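Local coordinates for protein siderophore biosynthesis lipase/esterase, putative (Aspergillus fumigatus, PDB 6GUP) that hydrolyses the ester bonds of the fungal siderophore fusarinine C, an esterase activity that releases fusarinine and iron, at residues R233-S236 and L237-E241. Numbering follows the deposited sequence.
Sequences RFLS and LTSPE
Phe234 and Thr238 meet across the last turn of the short helix 231-238 in this alpha/beta-hydrolase, just where the chain leaves helical geometry at Ser239. The packed side is built on a CH-pi contact: Thr238 CG2 sits over one face of the Phe234 ring, 3.9 Å from its centroid and displaced toward the rim, with CZ as its nearest ring atom at 3.5 Å. Phe234 CG lies anti to the backbone N (chi1 173°), which swings the ring alongside the following turn and onto Leu195, Thr196 and Ala199 of helix 185-205. The buried Leu237 closes another flank, its CG 3.5 Å from Arg233 O and its side chain against Ile172 of helix 168-178. Leu237 CD2 lies oblique to the guanidinium of Arg233, 4.4 Å from Arg233 NH2, while Arg233 NH1 forms a salt bridge with Asp249. Phe234 O takes three weak bonds, from Leu237 N, Thr238 N and Thr238 OG1. The looser side carries Leu235 and Ser239, both partly exposed, with Leu235 CD2 4.1 Å from Ser239 OG. Ser239 still closes the final turn, its N donating to Leu235 O at 2.9 Å with an N-H...O angle of 159°, and its OG adds a weak bond to that same oxygen at 3.1 Å.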
ATOM      1  N   ARG A 233      -0.227 -10.097 -17.071  1.00 56.61           N
ATOM      2  CA  ARG A 233       1.081  -9.780 -16.510  1.00 57.94           C
ATOM      3  C   ARG A 233       2.026 -10.971 -16.551  1.00 59.33           C
ATOM      4  O   ARG A 233       3.200 -10.815 -16.880  1.00 60.77           O
ATOM      5  CB  ARG A 233       0.979  -9.261 -15.081  1.00 57.42           C
ATOM      6  CG  ARG A 233       2.260  -8.566 -14.689  1.00 61.76           C
ATOM      7  CD  ARG A 233       2.377  -8.138 -13.240  1.00 65.20           C
ATOM      8  NE  ARG A 233       3.792  -8.100 -12.861  1.00 68.64           N
ATOM      9  CZ  ARG A 233       4.719  -7.303 -13.407  1.00 71.62           C
ATOM     10  NH1 ARG A 233       4.420  -6.426 -14.368  1.00 75.51           N
ATOM     11  NH2 ARG A 233       5.978  -7.381 -12.982  1.00 71.28           N
ATOM     12  N   PHE A 234       1.517 -12.149 -16.207  1.00 58.56           N
ATOM     13  CA  PHE A 234       2.311 -13.371 -16.257  1.00 57.55           C
ATOM     14  C   PHE A 234       2.810 -13.681 -17.677  1.00 58.42           C
ATOM     15  O   PHE A 234       3.958 -14.101 -17.846  1.00 59.41           O
ATOM     16  CB  PHE A 234       1.513 -14.551 -15.694  1.00 55.30           C
ATOM     17  CG  PHE A 234       2.199 -15.875 -15.855  1.00 53.96           C
ATOM     18  CD1 PHE A 234       2.994 -16.397 -14.840  1.00 53.41           C
ATOM     19  CD2 PHE A 234       2.061 -16.594 -17.033  1.00 54.38           C
ATOM     20  CE1 PHE A 234       3.634 -17.617 -14.999  1.00 52.69           C
ATOM     21  CE2 PHE A 234       2.699 -17.806 -17.198  1.00 54.90           C
ATOM     22  CZ  PHE A 234       3.481 -18.325 -16.181  1.00 54.69           C
ATOM     23  N   LEU A 235       1.951 -13.485 -18.680  1.00 56.39           N
ATOM     24  CA  LEU A 235       2.327 -13.716 -20.088  1.00 55.84           C
ATOM     25  C   LEU A 235       3.489 -12.851 -20.552  1.00 57.03           C
ATOM     26  O   LEU A 235       4.325 -13.302 -21.336  1.00 58.87           O
ATOM     27  CB  LEU A 235       1.142 -13.497 -21.039  1.00 52.41           C
ATOM     28  CG  LEU A 235       0.151 -14.646 -21.213  1.00 52.86           C
ATOM     29  CD1 LEU A 235      -0.842 -14.290 -22.307  1.00 51.98           C
ATOM     30  CD2 LEU A 235       0.843 -15.964 -21.534  1.00 55.16           C
ATOM     31  N   SER A 236       3.519 -11.609 -20.079  1.00 56.22           N
ATOM     32  CA  SER A 236       4.638 -10.700 -20.326  1.00 55.72           C
ATOM     33  C   SER A 236       5.973 -11.298 -19.872  1.00 56.04           C
ATOM     34  O   SER A 236       6.985 -11.172 -20.566  1.00 58.39           O
ATOM     35  CB  SER A 236       4.403  -9.369 -19.606  1.00 53.36           C
ATOM     36  OG  SER A 236       5.336  -8.391 -20.021  1.00 56.68           O
ATOM     37  N   LEU A 237       5.958 -11.959 -18.715  1.00 53.73           N
ATOM     38  CA  LEU A 237       7.170 -12.513 -18.108  1.00 51.79           C
ATOM     39  C   LEU A 237       7.660 -13.826 -18.738  1.00 54.13           C
ATOM     40  O   LEU A 237       8.853 -14.122 -18.654  1.00 54.24           O
ATOM     41  CB  LEU A 237       6.973 -12.686 -16.590  1.00 51.72           C
ATOM     42  CG  LEU A 237       6.432 -11.466 -15.818  1.00 51.05           C
ATOM     43  CD1 LEU A 237       6.497 -11.674 -14.310  1.00 51.28           C
ATOM     44  CD2 LEU A 237       7.140 -10.173 -16.208  1.00 50.88           C
ATOM     45  N   THR A 238       6.764 -14.598 -19.365  1.00 59.25           N
ATOM     46  CA  THR A 238       7.114 -15.928 -19.906  1.00 69.05           C
ATOM     47  C   THR A 238       7.112 -16.091 -21.429  1.00 77.10           C
ATOM     48  O   THR A 238       7.782 -16.993 -21.937  1.00 78.69           O
ATOM     49  CB  THR A 238       6.188 -17.016 -19.336  1.00 73.60           C
ATOM     50  OG1 THR A 238       4.835 -16.767 -19.736  1.00 72.26           O
ATOM     51  CG2 THR A 238       6.273 -17.030 -17.835  1.00 77.48           C
ATOM     52  N   SER A 239       6.361 -15.256 -22.152  1.00 83.73           N
ATOM     53  CA  SER A 239       6.311 -15.345 -23.620  1.00 85.68           C
ATOM     54  C   SER A 239       7.677 -15.018 -24.221  1.00 87.66           C
ATOM     55  O   SER A 239       8.483 -14.346 -23.572  1.00 85.20           O
ATOM     56  CB  SER A 239       5.237 -14.418 -24.203  1.00 84.00           C
ATOM     57  OG  SER A 239       3.941 -14.952 -23.989  1.00 84.14           O
ATOM     58  N   PRO A 240       7.946 -15.496 -25.453  1.00 91.28           N
ATOM     59  CA  PRO A 240       9.277 -15.255 -25.994  1.00 90.43           C
ATOM     60  C   PRO A 240       9.505 -13.775 -26.248  1.00 87.44           C
ATOM     61  O   PRO A 240       8.714 -13.137 -26.950  1.00 85.44           O
ATOM     62  CB  PRO A 240       9.291 -16.045 -27.318  1.00 91.44           C
ATOM     63  CG  PRO A 240       8.000 -16.787 -27.384  1.00 88.85           C
ATOM     64  CD  PRO A 240       7.052 -16.090 -26.462  1.00 92.00           C
ATOM     65  N   GLU A 241      10.548 -13.233 -25.623  1.00 86.17           N
ATOM     66  CA  GLU A 241      11.091 -11.940 -26.018  1.00 83.76           C
ATOM     67  C   GLU A 241      11.368 -12.007 -27.505  1.00 88.07           C
ATOM     68  O   GLU A 241      11.939 -12.991 -27.990  1.00 88.27           O
ATOM     69  CB  GLU A 241      12.387 -11.624 -25.263  1.00 80.30           C
ATOM     70  CG  GLU A 241      13.535 -12.621 -25.473  1.00 82.54           C
ATOM     71  CD  GLU A 241      14.504 -12.278 -26.598  1.00 81.15           C
ATOM     72  OE1 GLU A 241      14.623 -11.095 -26.984  1.00 81.27           O
ATOM     73  OE2 GLU A 241      15.166 -13.213 -27.098  1.00 79.29           O
TER